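Local structure of Ras GTPase-activating-like protein IQGAP2 (Homo sapiens, 4EZA) at residues A26-L29 / H30-V34; D39-Q42 / T43-K47; D82-Q85 / M86-E89; K95-D98 / K99-V102. The protein is a signalling scaffold of the IQGAP family, whose domain described here, with a pseudo-C2 fold, probably binds phosphoinositides. All blocks are in the same frame, centred on the assembly; numbering follows the deposited sequence.

Contact 1: A26-L29 / H30-V34; sequences AAKL and HEKGV
The aliphatic part of Lys32 lies over the last turn of helix 26-32 and overlaps the side chain of Lys28 one turn back, CE of Lys32 resting 3.9 Å from CD of Lys28. The two chains cross at a slant, and their ammonium groups stay apart, NZ of Lys28 being 6.3 Å from NZ of Lys32. Bends at chi2 (64°) and chi3 (75°) curl Lys28 as it leaves the helix, bringing its tip near Glu31, whose chain it crosses at about a right angle. NZ of Lys28 stops 4.2 Å from OE1 of Glu31, too far for a salt bridge. Shortening Lys32 to an alanine would probably leave the methylenes of Lys28 without their cover and set that chain free to turn. Beneath these chains run the i to i+4 bonds of the helix, the straightest from Glu31 N to Ala27 O (3.0 Å, 174°). Gly33 ends it in a Schellman motif, with positive phi and a weak bond from its N to Leu29 O. Val34 turns back so that its CB packs 4.2 Å from CB of Leu29. On the inner side Leu29 fits between Leu35, Phe51 of strand 49-55 and Leu110 of helix 104-112, while His30 sets its ring edge-to-face with Phe46 and bonds through ND1 to Leu35 O.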
loop_
_atom_site.group_PDB
_atom_site.type_symbol
_atom_site.label_atom_id
_atom_site.label_comp_id
_atom_site.label_asym_id
_atom_site.label_seq_id
_atom_site.Cartn_x
_atom_site.Cartn_y
_atom_site.Cartn_z
ATOM N N ALA A 26 -3.243 3.988 7.669
ATOM C CA ALA A 26 -2.194 4.794 7.051
ATOM C C ALA A 26 -1.220 5.291 8.107
ATOM O O ALA A 26 -0.012 5.389 7.847
ATOM C CB ALA A 26 -2.801 5.935 6.292
ATOM N N ALA A 27 -1.730 5.596 9.299
ATOM C CA ALA A 27 -0.848 6.029 10.380
ATOM C C ALA A 27 0.216 4.972 10.712
ATOM O O ALA A 27 1.406 5.287 10.846
ATOM C CB ALA A 27 -1.661 6.403 11.608
ATOM N N LYS A 28 -0.195 3.708 10.822
ATOM C CA LYS A 28 0.734 2.617 11.093
ATOM C C LYS A 28 1.739 2.432 9.945
ATOM O O LYS A 28 2.960 2.298 10.197
ATOM C CB LYS A 28 -0.048 1.322 11.383
ATOM C CG LYS A 28 0.779 0.075 11.500
ATOM C CD LYS A 28 1.738 0.122 12.679
ATOM C CE LYS A 28 1.039 -0.071 13.995
ATOM N NZ LYS A 28 2.054 -0.294 15.054
ATOM N N LEU A 29 1.252 2.476 8.707
ATOM C CA LEU A 29 2.165 2.336 7.578
ATOM C C LEU A 29 3.180 3.490 7.508
ATOM O O LEU A 29 4.318 3.296 7.095
ATOM C CB LEU A 29 1.388 2.208 6.256
ATOM C CG LEU A 29 0.553 0.932 6.140
ATOM C CD1 LEU A 29 0.095 0.869 4.712
ATOM C CD2 LEU A 29 1.342 -0.317 6.510
ATOM N N HIS A 30 2.750 4.695 7.884
ATOM C CA HIS A 30 3.606 5.883 7.892
ATOM C C HIS A 30 4.693 5.714 8.970
ATOM O O HIS A 30 5.868 5.914 8.696
ATOM C CB HIS A 30 2.693 7.072 8.172
ATOM C CG HIS A 30 3.300 8.433 7.976
ATOM N ND1 HIS A 30 4.107 8.789 6.914
ATOM C CD2 HIS A 30 3.091 9.569 8.681
ATOM C CE1 HIS A 30 4.409 10.076 7.007
ATOM N NE2 HIS A 30 3.816 10.565 8.075
ATOM N N GLU A 31 4.298 5.313 10.179
ATOM C CA GLU A 31 5.267 4.981 11.227
ATOM C C GLU A 31 6.318 3.967 10.792
ATOM O O GLU A 31 7.512 4.150 11.047
ATOM C CB GLU A 31 4.522 4.464 12.456
ATOM C CG GLU A 31 3.858 5.554 13.254
ATOM C CD GLU A 31 2.712 5.026 14.100
ATOM O OE1 GLU A 31 2.693 3.803 14.379
ATOM O OE2 GLU A 31 1.843 5.837 14.502
ATOM N N LYS A 32 5.876 2.927 10.084
ATOM C CA LYS A 32 6.752 1.837 9.630
ATOM C C LYS A 32 7.655 2.231 8.480
ATOM O O LYS A 32 8.629 1.548 8.186
ATOM C CB LYS A 32 5.897 0.675 9.120
ATOM C CG LYS A 32 5.218 -0.169 10.168
ATOM C CD LYS A 32 4.478 -1.283 9.455
ATOM C CE LYS A 32 3.869 -2.249 10.456
ATOM N NZ LYS A 32 3.340 -3.484 9.803
ATOM N N GLY A 33 7.289 3.291 7.780
ATOM C CA GLY A 33 8.049 3.733 6.606
ATOM C C GLY A 33 7.543 3.206 5.283
ATOM O O GLY A 33 8.080 3.538 4.231
ATOM N N VAL A 34 6.522 2.365 5.324
ATOM C CA VAL A 34 5.906 1.863 4.107
ATOM C C VAL A 34 5.214 2.993 3.351
ATOM O O VAL A 34 5.275 3.059 2.116
ATOM C CB VAL A 34 4.852 0.752 4.410
ATOM C CG1 VAL A 34 4.100 0.327 3.125
ATOM C CG2 VAL A 34 5.496 -0.431 5.039
HETATM O O HOH W 1 4.467 2.175 14.816
#

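Contact 2: D39-Q42 / T43-K47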
loop_
_atom_site.group_PDB
_atom_site.type_symbol
_atom_site.label_atom_id
_atom_site.label_comp_id
_atom_site.label_asym_id
_atom_site.label_seq_id
_atom_site.Cartn_x
_atom_site.Cartn_y
_atom_site.Cartn_z
ATOM N N ASP A 39 -1.597 12.678 -0.485
ATOM C CA ASP A 39 -1.821 14.039 -0.968
ATOM C C ASP A 39 -3.157 14.526 -0.451
ATOM O O ASP A 39 -4.136 13.759 -0.422
ATOM C CB ASP A 39 -1.842 14.084 -2.502
ATOM C CG ASP A 39 -0.530 13.649 -3.140
ATOM O OD1 ASP A 39 0.543 13.843 -2.537
ATOM O OD2 ASP A 39 -0.584 13.134 -4.286
ATOM N N ASP A 40 -3.186 15.797 -0.039
ATOM C CA ASP A 40 -4.403 16.492 0.399
ATOM C C ASP A 40 -4.966 16.039 1.743
ATOM O O ASP A 40 -5.996 16.554 2.176
ATOM C CB ASP A 40 -5.492 16.428 -0.688
ATOM C CG ASP A 40 -5.096 17.166 -1.948
ATOM O OD1 ASP A 40 -4.391 18.192 -1.825
ATOM O OD2 ASP A 40 -5.513 16.741 -3.055
ATOM N N LEU A 41 -4.302 15.106 2.425
ATOM C CA LEU A 41 -4.769 14.666 3.733
ATOM C C LEU A 41 -3.784 15.050 4.813
ATOM O O LEU A 41 -2.603 14.693 4.727
ATOM C CB LEU A 41 -4.974 13.152 3.757
ATOM C CG LEU A 41 -5.590 12.515 5.000
ATOM C CD1 LEU A 41 -7.035 12.962 5.176
ATOM C CD2 LEU A 41 -5.509 11.022 4.873
ATOM N N GLN A 42 -4.269 15.775 5.820
ATOM C CA GLN A 42 -3.451 16.170 6.964
ATOM C C GLN A 42 -2.955 14.922 7.655
ATOM O O GLN A 42 -3.686 13.939 7.794
ATOM C CB GLN A 42 -4.268 16.992 7.957
ATOM C CG GLN A 42 -4.420 18.444 7.591
ATOM C CD GLN A 42 -4.804 19.315 8.785
ATOM O OE1 GLN A 42 -5.221 18.813 9.839
ATOM N NE2 GLN A 42 -4.659 20.628 8.624
ATOM N N THR A 43 -1.706 14.962 8.092
ATOM C CA THR A 43 -1.081 13.800 8.709
ATOM C C THR A 43 -1.842 13.285 9.923
ATOM O O THR A 43 -1.954 12.073 10.110
ATOM C CB THR A 43 0.367 14.120 9.065
ATOM O OG1 THR A 43 1.037 14.510 7.868
ATOM C CG2 THR A 43 1.037 12.904 9.627
ATOM N N ASN A 44 -2.393 14.200 10.729
ATOM C CA ASN A 44 -3.173 13.797 11.888
ATOM C C ASN A 44 -4.476 13.070 11.532
ATOM O O ASN A 44 -5.178 12.570 12.417
ATOM C CB ASN A 44 -3.407 14.976 12.870
ATOM C CG ASN A 44 -4.391 16.024 12.348
ATOM O OD1 ASN A 44 -4.774 16.040 11.176
ATOM N ND2 ASN A 44 -4.782 16.935 13.232
ATOM N N GLN A 45 -4.779 12.999 10.238
ATOM C CA GLN A 45 -5.978 12.309 9.746
ATOM C C GLN A 45 -5.670 10.921 9.167
ATOM O O GLN A 45 -6.568 10.221 8.681
ATOM C CB GLN A 45 -6.721 13.187 8.725
ATOM C CG GLN A 45 -7.288 14.490 9.318
ATOM C CD GLN A 45 -8.436 14.256 10.296
ATOM O OE1 GLN A 45 -9.410 13.577 9.979
ATOM N NE2 GLN A 45 -8.318 14.823 11.500
ATOM N N PHE A 46 -4.403 10.513 9.241
ATOM C CA PHE A 46 -3.989 9.240 8.658
ATOM C C PHE A 46 -4.660 8.019 9.298
ATOM O O PHE A 46 -4.796 6.988 8.651
ATOM C CB PHE A 46 -2.461 9.088 8.712
ATOM C CG PHE A 46 -1.719 9.820 7.615
ATOM C CD1 PHE A 46 -2.315 10.820 6.847
ATOM C CD2 PHE A 46 -0.381 9.508 7.378
ATOM C CE1 PHE A 46 -1.603 11.484 5.853
ATOM C CE2 PHE A 46 0.337 10.164 6.403
ATOM C CZ PHE A 46 -0.266 11.167 5.644
ATOM N N LYS A 47 -5.071 8.135 10.562
ATOM C CA LYS A 47 -5.817 7.059 11.246
ATOM C C LYS A 47 -7.138 6.723 10.549
ATOM O O LYS A 47 -7.669 5.617 10.713
ATOM C CB LYS A 47 -6.089 7.443 12.708
ATOM C CG LYS A 47 -6.977 8.668 12.858
ATOM C CD LYS A 47 -7.218 9.054 14.296
ATOM C CE LYS A 47 -8.018 10.361 14.351
ATOM N NZ LYS A 47 -8.112 10.928 15.733
#
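Leu41 reaches forward over the 3-10 turn that follows it. With CG anti to the backbone N (chi1 -174°), the side chain leaves CB and brings CG to 4.0 Å from CB of Gln45. From there it forks: CD1 presses on the same Gln45 CB at 3.6 Å, and CD2 meets CD1 of the Phe46 ring at 3.8 Å. The leucine therefore fills the angle between Gln45, which it crosses at about a right angle, and the aromatic ring. A glycine at Leu41 would probably open a gap beside the Phe46 ring and leave the CB of Gln45 without its apolar neighbour. Gln45 N bonds to Gln42 O (2.8 Å), the donor standing 49° out of the carbonyl plane, and Phe46 N to Thr43 O continues the 3-10 pattern. Leu41 O borders the phenyl ring at its edge, 3.5 Å from CE1, and CA of Thr43 sits over one face, toward the rim. From within the turn Phe46 packs inward against Ala26 and Ala27 of helix 26-32 and Leu35 and Ile38 of strand 35-38. The inner side is mainly apolar, and the weakly positive rim of the phenyl ring probably suits the carbonyl oxygen beside it.

Contact 3: D82-Q85 / M86-E89; sequences DLLQ and MQYE
Gln85 and Glu89 form an i to i+4 side-chain bridge at the C-terminal end of helix 80-88. NE2 of Gln85 donates to OE1 of Glu89 at 3.2 Å in an almost straight bond (178°). The acceptor lies in the amide plane of Gln85, yet the amide comes to the carboxylate from above, the two planes being 84° apart. Both chains are extended beyond CG, and Gln85 CG stands anti to its own nitrogen (chi1 -174°), which carries the amide outward from the helix, where Glu89 leans back to meet it. Underneath, the main-chain bond from Glu89 N to Gln85 O ties the same two residues together, so the pair is joined twice. One residue earlier, CB of Leu84 packs 4.1 Å from CE2 of Tyr88, and CD2 of this ring lies close to the carbonyl oxygen of Leu84. The inward side is apolar: Leu83 is buried against Ile108 and Leu111 of helix 104-112, and Met94 of strand 93-97 touches both Leu83 and Met86. Gln87 reaches the same helical region, its NE2 bonded to OD1 of Asn105. Met86 runs out fully extended beside this apolar side, its SD stopping 4.2 Å from CD2 of Leu83.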
loop_
_atom_site.group_PDB
_atom_site.type_symbol
_atom_site.label_atom_id
_atom_site.label_comp_id
_atom_site.label_asym_id
_atom_site.label_seq_id
_atom_site.Cartn_x
_atom_site.Cartn_y
_atom_site.Cartn_z
ATOM N N ASP A 82 6.503 -7.505 -10.769
ATOM C CA ASP A 82 6.649 -6.093 -11.168
ATOM C C ASP A 82 7.349 -5.296 -10.078
ATOM O O ASP A 82 8.237 -4.473 -10.350
ATOM C CB ASP A 82 5.296 -5.449 -11.455
ATOM C CG ASP A 82 4.645 -5.960 -12.716
ATOM O OD1 ASP A 82 5.345 -6.474 -13.615
ATOM O OD2 ASP A 82 3.408 -5.838 -12.800
ATOM N N LEU A 83 6.958 -5.545 -8.836
ATOM C CA LEU A 83 7.588 -4.863 -7.710
ATOM C C LEU A 83 9.057 -5.214 -7.590
ATOM O O LEU A 83 9.888 -4.341 -7.352
ATOM C CB LEU A 83 6.866 -5.215 -6.413
ATOM C CG LEU A 83 5.414 -4.721 -6.322
ATOM C CD1 LEU A 83 4.836 -5.146 -4.960
ATOM C CD2 LEU A 83 5.253 -3.212 -6.536
ATOM N N LEU A 84 9.387 -6.489 -7.790
ATOM C CA LEU A 84 10.800 -6.866 -7.768
ATOM C C LEU A 84 11.603 -6.210 -8.887
ATOM O O LEU A 84 12.756 -5.822 -8.693
ATOM C CB LEU A 84 10.975 -8.377 -7.803
ATOM C CG LEU A 84 10.619 -9.075 -6.498
ATOM C CD1 LEU A 84 10.531 -10.565 -6.767
ATOM C CD2 LEU A 84 11.667 -8.787 -5.445
ATOM N N GLN A 85 10.984 -6.077 -10.058
ATOM C CA GLN A 85 11.640 -5.425 -11.177
ATOM C C GLN A 85 11.938 -3.972 -10.824
ATOM O O GLN A 85 13.050 -3.489 -11.082
ATOM C CB GLN A 85 10.793 -5.510 -12.439
ATOM C CG GLN A 85 11.542 -4.960 -13.625
ATOM C CD GLN A 85 10.682 -4.767 -14.828
ATOM O OE1 GLN A 85 9.897 -5.644 -15.192
ATOM N NE2 GLN A 85 10.833 -3.609 -15.479
ATOM N N MET A 86 10.965 -3.295 -10.214
ATOM C CA MET A 86 11.176 -1.915 -9.761
ATOM C C MET A 86 12.381 -1.849 -8.841
ATOM O O MET A 86 13.242 -0.973 -9.002
ATOM C CB MET A 86 9.958 -1.409 -9.000
ATOM C CG MET A 86 8.788 -1.185 -9.889
ATOM S SD MET A 86 7.413 -0.550 -8.915
ATOM C CE MET A 86 6.110 -0.798 -10.108
ATOM N N GLN A 87 12.440 -2.778 -7.886
ATOM C CA GLN A 87 13.535 -2.835 -6.913
ATOM C C GLN A 87 14.879 -3.004 -7.620
ATOM O O GLN A 87 15.830 -2.278 -7.333
ATOM C CB GLN A 87 13.276 -3.964 -5.915
ATOM C CG GLN A 87 14.455 -4.248 -4.994
ATOM C CD GLN A 87 14.284 -5.533 -4.225
ATOM O OE1 GLN A 87 14.863 -6.567 -4.582
ATOM N NE2 GLN A 87 13.487 -5.487 -3.173
ATOM N N TYR A 88 14.952 -3.926 -8.570
ATOM C CA TYR A 88 16.205 -4.165 -9.288
ATOM C C TYR A 88 16.640 -2.953 -10.092
ATOM O O TYR A 88 17.842 -2.743 -10.317
ATOM C CB TYR A 88 16.084 -5.385 -10.189
ATOM C CG TYR A 88 16.006 -6.657 -9.398
ATOM C CD1 TYR A 88 16.920 -6.915 -8.376
ATOM C CD2 TYR A 88 15.024 -7.607 -9.662
ATOM C CE1 TYR A 88 16.850 -8.087 -7.631
ATOM C CE2 TYR A 88 14.948 -8.788 -8.916
ATOM C CZ TYR A 88 15.870 -9.012 -7.907
ATOM O OH TYR A 88 15.828 -10.169 -7.170
ATOM N N GLU A 89 15.672 -2.163 -10.537
ATOM C CA GLU A 89 15.967 -0.992 -11.340
ATOM C C GLU A 89 16.170 0.282 -10.523
ATOM O O GLU A 89 16.377 1.361 -11.085
ATOM C CB GLU A 89 14.916 -0.842 -12.428
ATOM C CG GLU A 89 14.922 -2.065 -13.332
ATOM C CD GLU A 89 13.959 -1.999 -14.492
ATOM O OE1 GLU A 89 12.851 -1.438 -14.348
ATOM O OE2 GLU A 89 14.308 -2.548 -15.561
#

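Contact 4: K95-D98 / K99-V102; sequences KMFD and KVKV
Met96 leaves the backbone with CG anti to its N (chi1 175°) and then bends at chi3 (75°), which turns CE back toward the opposing strand. There CE meets CG1 of Val102 at 3.8 Å and CG1 of Val100 at 4.2 Å, the methionine lying alongside Val100 and crossing Val102 at about a right angle. Phe97 follows Met96 on the same side, its CG beside the backbone N, with CB 3.9 Å from CG2 of Val100 and CB of Val100 at the edge of its ring. Met96 and Phe97 thus both face Val100, a classic beta bulge that shifts the register of the hairpin by one residue. A type I turn from Phe97 to Val100 closes the hairpin. Val100 N bonds to Phe97 O at 3.0 Å, coming from above the carbonyl plane, whereas Met96 N makes only a weak bond to Val100 O. The CA of Lys95 adds a CH...O contact to that same Val100 oxygen. On the other face Lys95, bent at three torsions, lays CD across CB of Lys101 at 3.8 Å, and its NZ forms a salt bridge with Asp39. Strand 100-103 is central in its three-stranded sheet, between strands 35-38 and 93-97. The apolar face of the hairpin packs on the other sheet, where Met96, Phe97 and Val100 touch Phe51 of strand 49-55 and Met96 and Phe97 meet Val76 of strand 71-79.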
loop_
_atom_site.group_PDB
_atom_site.type_symbol
_atom_site.label_atom_id
_atom_site.label_comp_id
_atom_site.label_asym_id
_atom_site.label_seq_id
_atom_site.Cartn_x
_atom_site.Cartn_y
_atom_site.Cartn_z
ATOM N N LYS A 95 3.622 5.626 -6.527
ATOM C CA LYS A 95 2.270 6.077 -6.193
ATOM C C LYS A 95 1.322 4.896 -6.357
ATOM O O LYS A 95 0.832 4.643 -7.462
ATOM C CB LYS A 95 1.850 7.242 -7.096
ATOM C CG LYS A 95 2.639 8.522 -6.869
ATOM C CD LYS A 95 2.423 9.119 -5.482
ATOM C CE LYS A 95 1.157 9.953 -5.374
ATOM N NZ LYS A 95 1.271 11.364 -5.867
ATOM N N MET A 96 1.125 4.145 -5.269
ATOM C CA MET A 96 0.311 2.931 -5.254
ATOM C C MET A 96 -1.150 3.266 -5.560
ATOM O O MET A 96 -1.855 2.484 -6.230
ATOM C CB MET A 96 0.453 2.244 -3.889
ATOM C CG MET A 96 -0.426 1.022 -3.639
ATOM S SD MET A 96 -0.090 0.281 -2.038
ATOM C CE MET A 96 -0.875 1.429 -0.928
ATOM N N PHE A 97 -1.578 4.433 -5.095
ATOM C CA PHE A 97 -2.818 5.061 -5.528
ATOM C C PHE A 97 -2.479 6.475 -5.956
ATOM O O PHE A 97 -1.376 6.947 -5.705
ATOM C CB PHE A 97 -3.865 5.069 -4.415
ATOM C CG PHE A 97 -4.289 3.694 -3.983
ATOM C CD1 PHE A 97 -5.154 2.940 -4.781
ATOM C CD2 PHE A 97 -3.830 3.142 -2.799
ATOM C CE1 PHE A 97 -5.563 1.672 -4.379
ATOM C CE2 PHE A 97 -4.225 1.847 -2.403
ATOM C CZ PHE A 97 -5.100 1.127 -3.200
ATOM N N ASP A 98 -3.414 7.143 -6.641
ATOM C CA ASP A 98 -3.159 8.471 -7.193
ATOM C C ASP A 98 -2.530 9.424 -6.175
ATOM O O ASP A 98 -1.638 10.185 -6.518
ATOM C CB ASP A 98 -4.446 9.081 -7.773
ATOM C CG ASP A 98 -4.616 8.797 -9.268
ATOM O OD1 ASP A 98 -3.667 8.288 -9.916
ATOM O OD2 ASP A 98 -5.709 9.107 -9.804
ATOM N N LYS A 99 -2.985 9.346 -4.928
ATOM C CA LYS A 99 -2.549 10.258 -3.874
ATOM C C LYS A 99 -1.659 9.582 -2.825
ATOM O O LYS A 99 -1.257 10.230 -1.867
ATOM C CB LYS A 99 -3.767 10.872 -3.174
ATOM C CG LYS A 99 -4.689 11.750 -4.065
ATOM C CD LYS A 99 -5.665 12.642 -3.255
ATOM C CE LYS A 99 -6.906 11.883 -2.707
ATOM N NZ LYS A 99 -8.086 12.771 -2.322
ATOM N N VAL A 100 -1.350 8.303 -2.998
ATOM C CA VAL A 100 -0.687 7.555 -1.932
ATOM C C VAL A 100 0.691 7.099 -2.360
ATOM O O VAL A 100 0.815 6.232 -3.227
ATOM C CB VAL A 100 -1.524 6.332 -1.503
ATOM C CG1 VAL A 100 -0.818 5.571 -0.410
ATOM C CG2 VAL A 100 -2.925 6.775 -1.005
ATOM N N LYS A 101 1.726 7.680 -1.746
ATOM C CA LYS A 101 3.110 7.343 -2.061
ATOM C C LYS A 101 3.650 6.339 -1.064
ATOM O O LYS A 101 3.559 6.561 0.148
ATOM C CB LYS A 101 3.971 8.601 -2.062
ATOM C CG LYS A 101 5.324 8.406 -2.680
ATOM C CD LYS A 101 6.007 9.770 -2.768
ATOM C CE LYS A 101 7.424 9.667 -3.293
ATOM N NZ LYS A 101 8.251 10.857 -2.878
ATOM N N VAL A 102 4.243 5.269 -1.582
ATOM C CA VAL A 102 4.762 4.161 -0.771
ATOM C C VAL A 102 6.188 3.792 -1.129
ATOM O O VAL A 102 6.675 4.076 -2.233
ATOM C CB VAL A 102 3.879 2.872 -0.820
ATOM C CG1 VAL A 102 2.454 3.165 -0.335
ATOM C CG2 VAL A 102 3.881 2.249 -2.209
#

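The four contacts follow one another in series from the N terminus, none nested in or crossing another. Contact 1 ends the helix between strands 22-25 and 35-38, and contact 2 forms the turn leading from strand 35-38 to strand 49-55. These two touch where the 3-10 turn lies against the helix, through Phe46 and Thr43. Contact 3 closes helix 80-88, its centre about 28 Å from that of contact 2, on the opposite side of the chain's centre. Contact 4 closes the hairpin and ties back to the earlier pieces: Lys95 and Lys99 reach Asp39 of contact 2, and Val102 packs against Val34 of contact 1.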